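Local coordinates for protein extracellular invertase (Aspergillus kawachii, PDB 5XH8) that probably hydrolyses the beta-fructofuranosyl bond of sucrose and transfers the fructosyl group to acceptor sugars, giving fructooligosaccharides such as 1-kestose, at residues S435-N440 with V585-V590; A460-P465 with E538-T543. All blocks are in the same frame, centred on the assembly; numbering follows the deposited sequence.

Overall arrangement
Both contacts are antiparallel strand pairings in one sheet of the C-terminal beta-sandwich of this family 32 glycoside hydrolase, with centres about 10 Å apart. Interaction 1 pairs strands 430-439 and 585-594, and interaction 2 pairs strands 455-463 and 534-547. Strands 455-463 and 585-594 are themselves neighbours, so the four run side by side in the order 430-439, 585-594, 455-463, 534-547. Probable backbone hydrogen bonds from Ser588 N to Gln461 O and from Ser463 N to Ala586 O join the two contacts. Both segments of interaction 2 fall in sequence between those of interaction 1, so the first and last strands of this sheet in chain order, 430-439 and 585-594, lie next to each other.

Interaction 1 of 2, residues S435-N440 with V585-V590; sequences SGRTLN and VAFSKV
With chi1 at -68°, Phe587 holds CG anti to its carbonyl carbon, and Leu439 does likewise at -70°; from these positions the ring and the leucine branch meet on one face of the sheet, CD1 of Leu439 lying 4.1 Å from CE1 of Phe587. The carbonyl O of Arg437 lies in the plane of the same ring, at its edge. On the other face, OG1 of Thr438 lies against CB of Ala586 at 3.7 Å, while CG2 of Thr438 lies 3.4 Å from the carbonyl O of Val585. The strands themselves run antiparallel, and two hydrogen-bonded pairs flank Thr438 and Ala586. Arg437 and Phe587 exchange bonds, N of Phe587 reaching O of Arg437 at 2.8 Å; Leu439 and Val585 do the same, with N of Leu439 2.9 Å from O of Val585. Phe577 and Phe477, on strands of the other sheet, meet the Phe587 ring edge-to-face. Gly436 passes close to the facing chain, its CA making a CH···O contact with O of Ser588 at 3.5 Å. All four hydrogen bonds between the segments are backbone to backbone; Phe587 and Val585 are buried on the face turned to the other sheet, whereas Arg437 and Leu439 stay partly exposed.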
ATOM      1  N   SER A 435     -24.634 -18.799 -56.341  1.00 44.24           N
ATOM      2  CA  SER A 435     -23.717 -18.929 -57.484  1.00 43.24           C
ATOM      3  C   SER A 435     -22.778 -17.765 -57.620  1.00 41.30           C
ATOM      4  O   SER A 435     -23.178 -16.616 -57.467  1.00 40.33           O
ATOM      5  CB  SER A 435     -24.497 -19.057 -58.805  1.00 45.46           C
ATOM      6  OG  SER A 435     -25.159 -20.301 -58.857  1.00 44.27           O
ATOM      7  N   GLY A 436     -21.532 -18.069 -57.967  1.00 42.10           N
ATOM      8  CA  GLY A 436     -20.557 -17.041 -58.305  1.00 45.28           C
ATOM      9  C   GLY A 436     -21.007 -16.213 -59.489  1.00 46.88           C
ATOM     10  O   GLY A 436     -21.886 -16.616 -60.233  1.00 51.42           O
ATOM     11  N   ARG A 437     -20.421 -15.036 -59.646  1.00 48.87           N
ATOM     12  CA  ARG A 437     -20.767 -14.143 -60.746  1.00 49.48           C
ATOM     13  C   ARG A 437     -19.790 -13.012 -60.823  1.00 49.73           C
ATOM     14  O   ARG A 437     -19.078 -12.730 -59.862  1.00 51.77           O
ATOM     15  CB  ARG A 437     -22.151 -13.543 -60.547  1.00 51.79           C
ATOM     16  CG  ARG A 437     -22.249 -12.634 -59.335  1.00 53.27           C
ATOM     17  CD  ARG A 437     -23.671 -12.525 -58.873  1.00 54.47           C
ATOM     18  NE  ARG A 437     -24.485 -11.971 -59.929  1.00 56.70           N
ATOM     19  CZ  ARG A 437     -25.717 -12.349 -60.244  1.00 56.91           C
ATOM     20  NH1 ARG A 437     -26.347 -13.322 -59.592  1.00 55.71           N
ATOM     21  NH2 ARG A 437     -26.320 -11.742 -61.255  1.00 57.84           N
ATOM     22  N   THR A 438     -19.793 -12.339 -61.961  1.00 48.12           N
ATOM     23  CA  THR A 438     -19.000 -11.154 -62.162  1.00 47.24           C
ATOM     24  C   THR A 438     -19.948  -9.989 -62.258  1.00 48.89           C
ATOM     25  O   THR A 438     -21.017 -10.122 -62.844  1.00 52.71           O
ATOM     26  CB  THR A 438     -18.144 -11.322 -63.412  1.00 46.68           C
ATOM     27  OG1 THR A 438     -17.284 -12.437 -63.187  1.00 47.72           O
ATOM     28  CG2 THR A 438     -17.295 -10.090 -63.704  1.00 46.97           C
ATOM     29  N   LEU A 439     -19.580  -8.866 -61.646  1.00 49.91           N
ATOM     30  CA  LEU A 439     -20.361  -7.638 -61.740  1.00 53.16           C
ATOM     31  C   LEU A 439     -19.468  -6.522 -62.254  1.00 53.08           C
ATOM     32  O   LEU A 439     -18.328  -6.387 -61.804  1.00 56.47           O
ATOM     33  CB  LEU A 439     -20.945  -7.243 -60.377  1.00 53.52           C
ATOM     34  CG  LEU A 439     -22.062  -8.105 -59.776  1.00 54.63           C
ATOM     35  CD1 LEU A 439     -22.564  -7.476 -58.484  1.00 51.89           C
ATOM     36  CD2 LEU A 439     -23.225  -8.307 -60.738  1.00 56.08           C
ATOM     37  N   ASN A 440     -19.991  -5.739 -63.204  1.00 52.34           N
ATOM     38  CA  ASN A 440     -19.307  -4.545 -63.737  1.00 50.45           C
ATOM     39  C   ASN A 440     -20.085  -3.257 -63.598  1.00 49.54           C
ATOM     40  O   ASN A 440     -19.472  -2.198 -63.534  1.00 51.96           O
ATOM     41  CB  ASN A 440     -18.982  -4.733 -65.218  1.00 51.96           C
ATOM     42  CG  ASN A 440     -17.910  -5.756 -65.442  1.00 51.60           C
ATOM     43  OD1 ASN A 440     -16.722  -5.434 -65.418  1.00 59.02           O
ATOM     44  ND2 ASN A 440     -18.316  -7.001 -65.659  1.00 51.58           N
ATOM     45  N   VAL A 585     -15.663  -7.022 -60.670  1.00 50.90           N
ATOM     46  CA  VAL A 585     -15.402  -7.916 -59.538  1.00 50.92           C
ATOM     47  C   VAL A 585     -15.918  -9.277 -59.877  1.00 46.20           C
ATOM     48  O   VAL A 585     -17.023  -9.378 -60.391  1.00 48.50           O
ATOM     49  CB  VAL A 585     -16.254  -7.581 -58.285  1.00 53.10           C
ATOM     50  CG1 VAL A 585     -15.543  -8.036 -57.019  1.00 52.32           C
ATOM     51  CG2 VAL A 585     -16.652  -6.128 -58.253  1.00 56.80           C
ATOM     52  N   ALA A 586     -15.185 -10.317 -59.509  1.00 43.89           N
ATOM     53  CA  ALA A 586     -15.697 -11.666 -59.622  1.00 43.96           C
ATOM     54  C   ALA A 586     -15.873 -12.249 -58.232  1.00 45.22           C
ATOM     55  O   ALA A 586     -14.902 -12.363 -57.471  1.00 46.74           O
ATOM     56  CB  ALA A 586     -14.762 -12.528 -60.460  1.00 44.41           C
ATOM     57  N   PHE A 587     -17.118 -12.608 -57.915  1.00 42.85           N
ATOM     58  CA  PHE A 587     -17.478 -13.275 -56.682  1.00 42.37           C
ATOM     59  C   PHE A 587     -17.441 -14.760 -56.909  1.00 41.97           C
ATOM     60  O   PHE A 587     -18.078 -15.246 -57.828  1.00 42.54           O
ATOM     61  CB  PHE A 587     -18.912 -12.903 -56.265  1.00 42.85           C
ATOM     62  CG  PHE A 587     -19.075 -11.476 -55.858  1.00 43.69           C
ATOM     63  CD1 PHE A 587     -19.313 -10.489 -56.811  1.00 44.31           C
ATOM     64  CD2 PHE A 587     -18.990 -11.109 -54.513  1.00 43.47           C
ATOM     65  CE1 PHE A 587     -19.475  -9.165 -56.438  1.00 45.30           C
ATOM     66  CE2 PHE A 587     -19.139  -9.783 -54.132  1.00 44.54           C
ATOM     67  CZ  PHE A 587     -19.392  -8.811 -55.093  1.00 47.14           C
ATOM     68  N   SER A 588     -16.744 -15.500 -56.063  1.00 40.73           N
ATOM     69  CA  SER A 588     -16.890 -16.942 -56.074  1.00 43.73           C
ATOM     70  C   SER A 588     -18.291 -17.329 -55.633  1.00 49.70           C
ATOM     71  O   SER A 588     -19.090 -16.490 -55.196  1.00 54.71           O
ATOM     72  CB  SER A 588     -15.944 -17.583 -55.077  1.00 45.43           C
ATOM     73  OG  SER A 588     -16.462 -17.390 -53.758  1.00 41.14           O
ATOM     74  N   LYS A 589     -18.563 -18.622 -55.737  1.00 53.70           N
ATOM     75  CA  LYS A 589     -19.628 -19.285 -54.999  1.00 54.41           C
ATOM     76  C   LYS A 589     -19.558 -18.788 -53.513  1.00 54.70           C
ATOM     77  O   LYS A 589     -18.498 -18.757 -52.883  1.00 50.28           O
ATOM     78  CB  LYS A 589     -19.412 -20.798 -55.150  1.00 59.06           C
ATOM     79  CG  LYS A 589     -20.332 -21.765 -54.423  1.00 65.27           C
ATOM     80  CD  LYS A 589     -19.537 -23.020 -54.029  1.00 70.17           C
ATOM     81  CE  LYS A 589     -20.405 -24.222 -53.667  1.00 73.92           C
ATOM     82  NZ  LYS A 589     -20.158 -25.394 -54.552  1.00 77.15           N
ATOM     83  N   VAL A 590     -20.695 -18.327 -53.017  1.00 50.67           N
ATOM     84  CA  VAL A 590     -20.828 -17.760 -51.693  1.00 48.72           C
ATOM     85  C   VAL A 590     -21.489 -18.838 -50.851  1.00 48.55           C
ATOM     86  O   VAL A 590     -22.496 -19.397 -51.285  1.00 47.97           O
ATOM     87  CB  VAL A 590     -21.727 -16.507 -51.758  1.00 47.28           C
ATOM     88  CG1 VAL A 590     -21.850 -15.847 -50.397  1.00 49.51           C
ATOM     89  CG2 VAL A 590     -21.187 -15.531 -52.796  1.00 46.33           C
TER

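Interaction 2 of 2, residues A460-P465 with E538-T543; sequences AQLSFP and ETLDLT
Strands 460-463 and 540-543 run antiparallel with axes 4.8 Å apart, and the Ala460–Leu542 and Leu462–Leu540 pairs each exchange two backbone hydrogen bonds, among them Leu540 N to Leu462 O at 2.9 Å. Between them Gln461 and Asp541 form a non-hydrogen-bonded pair whose side chains lie alongside each other, pointing the same way. A bend at chi2 (80°) turns the Gln461 amide so that NE2 donates to OD1 of Asp541 over 3.1 Å. The acceptor lies near the amide plane, but the donor comes from above the carboxylate, the two planes being 69° apart. With OE1 bonded to Ser588 OG, both ends of the amide are engaged, which fixes its rotation. Thr539 brings CG2 to within 3.6 Å of Gln461 CB, and its OG1 makes a weak, long hydrogen bond with Ser463 OG. Past the paired residues, a water bridges Phe464 N and Glu538 O. On the face opposite Gln461 and Asp541, Leu540 CB meets the edge of the Phe464 ring at CE2, 4.2 Å away. Leu462, Ala460 and Leu542 all rest on Phe477 of strand 474-481 in the facing sheet, while strands 585-594 and 550-555 flank the pair within its own sheet.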
ATOM      1  N   ALA A 460     -17.047 -15.820 -48.778  1.00 36.10           N
ATOM      2  CA  ALA A 460     -16.910 -15.662 -50.214  1.00 38.09           C
ATOM      3  C   ALA A 460     -15.547 -15.138 -50.535  1.00 41.09           C
ATOM      4  O   ALA A 460     -14.908 -14.486 -49.691  1.00 40.43           O
ATOM      5  CB  ALA A 460     -17.965 -14.692 -50.733  1.00 39.15           C
ATOM      6  N   GLN A 461     -15.129 -15.387 -51.775  1.00 42.48           N
ATOM      7  CA  GLN A 461     -13.892 -14.842 -52.341  1.00 43.82           C
ATOM      8  C   GLN A 461     -14.219 -13.813 -53.411  1.00 42.46           C
ATOM      9  O   GLN A 461     -15.099 -14.038 -54.242  1.00 42.94           O
ATOM     10  CB  GLN A 461     -13.043 -15.951 -52.942  1.00 47.02           C
ATOM     11  CG  GLN A 461     -12.496 -16.933 -51.921  1.00 51.10           C
ATOM     12  CD  GLN A 461     -13.533 -17.958 -51.507  1.00 56.62           C
ATOM     13  OE1 GLN A 461     -14.070 -18.671 -52.358  1.00 63.16           O
ATOM     14  NE2 GLN A 461     -13.842 -18.027 -50.207  1.00 55.51           N
ATOM     15  N   LEU A 462     -13.535 -12.678 -53.363  1.00 42.05           N
ATOM     16  CA  LEU A 462     -13.679 -11.627 -54.346  1.00 41.66           C
ATOM     17  C   LEU A 462     -12.324 -11.456 -55.036  1.00 46.04           C
ATOM     18  O   LEU A 462     -11.302 -11.223 -54.366  1.00 44.31           O
ATOM     19  CB  LEU A 462     -14.125 -10.311 -53.702  1.00 41.17           C
ATOM     20  CG  LEU A 462     -15.608 -10.141 -53.343  1.00 39.25           C
ATOM     21  CD1 LEU A 462     -16.055 -11.136 -52.282  1.00 40.39           C
ATOM     22  CD2 LEU A 462     -15.887  -8.711 -52.905  1.00 38.90           C
ATOM     23  N   SER A 463     -12.328 -11.584 -56.369  1.00 45.04           N
ATOM     24  CA  SER A 463     -11.134 -11.371 -57.195  1.00 43.84           C
ATOM     25  C   SER A 463     -11.312 -10.116 -58.013  1.00 44.10           C
ATOM     26  O   SER A 463     -12.402  -9.846 -58.524  1.00 45.14           O
ATOM     27  CB  SER A 463     -10.908 -12.558 -58.103  1.00 44.06           C
ATOM     28  OG  SER A 463     -10.880 -13.741 -57.337  1.00 45.24           O
ATOM     29  N   PHE A 464     -10.241  -9.337 -58.105  1.00 45.00           N
ATOM     30  CA  PHE A 464     -10.259  -8.016 -58.722  1.00 47.78           C
ATOM     31  C   PHE A 464      -9.215  -7.955 -59.839  1.00 48.51           C
ATOM     32  O   PHE A 464      -8.138  -8.541 -59.692  1.00 45.58           O
ATOM     33  CB  PHE A 464      -9.943  -6.937 -57.679  1.00 50.05           C
ATOM     34  CG  PHE A 464     -10.919  -6.896 -56.529  1.00 50.12           C
ATOM     35  CD1 PHE A 464     -12.152  -6.270 -56.670  1.00 49.35           C
ATOM     36  CD2 PHE A 464     -10.607  -7.493 -55.313  1.00 50.43           C
ATOM     37  CE1 PHE A 464     -13.049  -6.219 -55.615  1.00 50.24           C
ATOM     38  CE2 PHE A 464     -11.505  -7.455 -54.252  1.00 51.50           C
ATOM     39  CZ  PHE A 464     -12.726  -6.815 -54.405  1.00 50.11           C
ATOM     40  N   PRO A 465      -9.517  -7.239 -60.944  1.00 52.15           N
ATOM     41  CA  PRO A 465      -8.557  -7.134 -62.046  1.00 53.57           C
ATOM     42  C   PRO A 465      -7.476  -6.128 -61.707  1.00 56.26           C
ATOM     43  O   PRO A 465      -7.691  -5.290 -60.823  1.00 59.45           O
ATOM     44  CB  PRO A 465      -9.420  -6.615 -63.192  1.00 53.65           C
ATOM     45  CG  PRO A 465     -10.425  -5.744 -62.515  1.00 55.05           C
ATOM     46  CD  PRO A 465     -10.728  -6.431 -61.208  1.00 54.31           C
ATOM     47  N   GLU A 538      -4.148 -10.229 -55.093  1.00 46.50           N
ATOM     48  CA  GLU A 538      -4.558 -11.252 -54.120  1.00 45.62           C
ATOM     49  C   GLU A 538      -6.084 -11.343 -53.940  1.00 41.33           C
ATOM     50  O   GLU A 538      -6.770 -10.335 -53.909  1.00 39.82           O
ATOM     51  CB  GLU A 538      -3.907 -10.908 -52.771  1.00 48.72           C
ATOM     52  CG  GLU A 538      -4.076 -11.940 -51.677  1.00 49.34           C
ATOM     53  CD  GLU A 538      -3.299 -11.589 -50.426  1.00 45.83           C
ATOM     54  OE1 GLU A 538      -2.845 -10.437 -50.257  1.00 40.76           O
ATOM     55  OE2 GLU A 538      -3.155 -12.491 -49.600  1.00 45.94           O
ATOM     56  N   THR A 539      -6.600 -12.559 -53.834  1.00 39.85           N
ATOM     57  CA  THR A 539      -8.019 -12.780 -53.576  1.00 44.31           C
ATOM     58  C   THR A 539      -8.416 -12.296 -52.141  1.00 43.44           C
ATOM     59  O   THR A 539      -7.647 -12.445 -51.185  1.00 39.31           O
ATOM     60  CB  THR A 539      -8.374 -14.270 -53.815  1.00 45.42           C
ATOM     61  OG1 THR A 539      -8.289 -14.541 -55.226  1.00 48.38           O
ATOM     62  CG2 THR A 539      -9.774 -14.614 -53.347  1.00 46.32           C
ATOM     63  N   LEU A 540      -9.587 -11.670 -52.044  1.00 41.76           N
ATOM     64  CA  LEU A 540     -10.179 -11.272 -50.762  1.00 41.22           C
ATOM     65  C   LEU A 540     -11.020 -12.433 -50.284  1.00 41.15           C
ATOM     66  O   LEU A 540     -12.066 -12.727 -50.867  1.00 41.28           O
ATOM     67  CB  LEU A 540     -11.047 -10.024 -50.916  1.00 40.65           C
ATOM     68  CG  LEU A 540     -11.832  -9.564 -49.680  1.00 39.85           C
ATOM     69  CD1 LEU A 540     -10.885  -9.226 -48.524  1.00 41.95           C
ATOM     70  CD2 LEU A 540     -12.721  -8.377 -50.036  1.00 38.48           C
ATOM     71  N   ASP A 541     -10.506 -13.145 -49.293  1.00 39.37           N
ATOM     72  CA  ASP A 541     -11.214 -14.231 -48.627  1.00 39.58           C
ATOM     73  C   ASP A 541     -11.962 -13.704 -47.389  1.00 41.71           C
ATOM     74  O   ASP A 541     -11.398 -13.565 -46.298  1.00 37.31           O
ATOM     75  CB  ASP A 541     -10.218 -15.324 -48.256  1.00 40.50           C
ATOM     76  CG  ASP A 541     -10.888 -16.579 -47.788  1.00 44.08           C
ATOM     77  OD1 ASP A 541     -12.102 -16.739 -48.020  1.00 51.27           O
ATOM     78  OD2 ASP A 541     -10.204 -17.415 -47.181  1.00 46.42           O
ATOM     79  N   LEU A 542     -13.249 -13.449 -47.587  1.00 39.39           N
ATOM     80  CA  LEU A 542     -14.083 -12.745 -46.651  1.00 39.20           C
ATOM     81  C   LEU A 542     -14.939 -13.731 -45.859  1.00 39.31           C
ATOM     82  O   LEU A 542     -15.559 -14.602 -46.453  1.00 37.30           O
ATOM     83  CB  LEU A 542     -14.958 -11.793 -47.454  1.00 40.62           C
ATOM     84  CG  LEU A 542     -15.542 -10.561 -46.801  1.00 44.98           C
ATOM     85  CD1 LEU A 542     -14.477  -9.722 -46.105  1.00 44.09           C
ATOM     86  CD2 LEU A 542     -16.279  -9.760 -47.873  1.00 45.29           C
ATOM     87  N   THR A 543     -14.937 -13.620 -44.523  1.00 35.48           N
ATOM     88  CA  THR A 543     -15.958 -14.269 -43.679  1.00 34.46           C
ATOM     89  C   THR A 543     -16.729 -13.227 -42.847  1.00 32.68           C
ATOM     90  O   THR A 543     -16.120 -12.366 -42.206  1.00 32.49           O
ATOM     91  CB  THR A 543     -15.329 -15.304 -42.745  1.00 34.28           C
ATOM     92  OG1 THR A 543     -14.531 -16.220 -43.502  1.00 33.79           O
ATOM     93  CG2 THR A 543     -16.395 -16.074 -41.986  1.00 34.17           C
TER
HETATM   94  O   HOH W   1      -8.158  -9.936 -56.099  1.00 44.15           O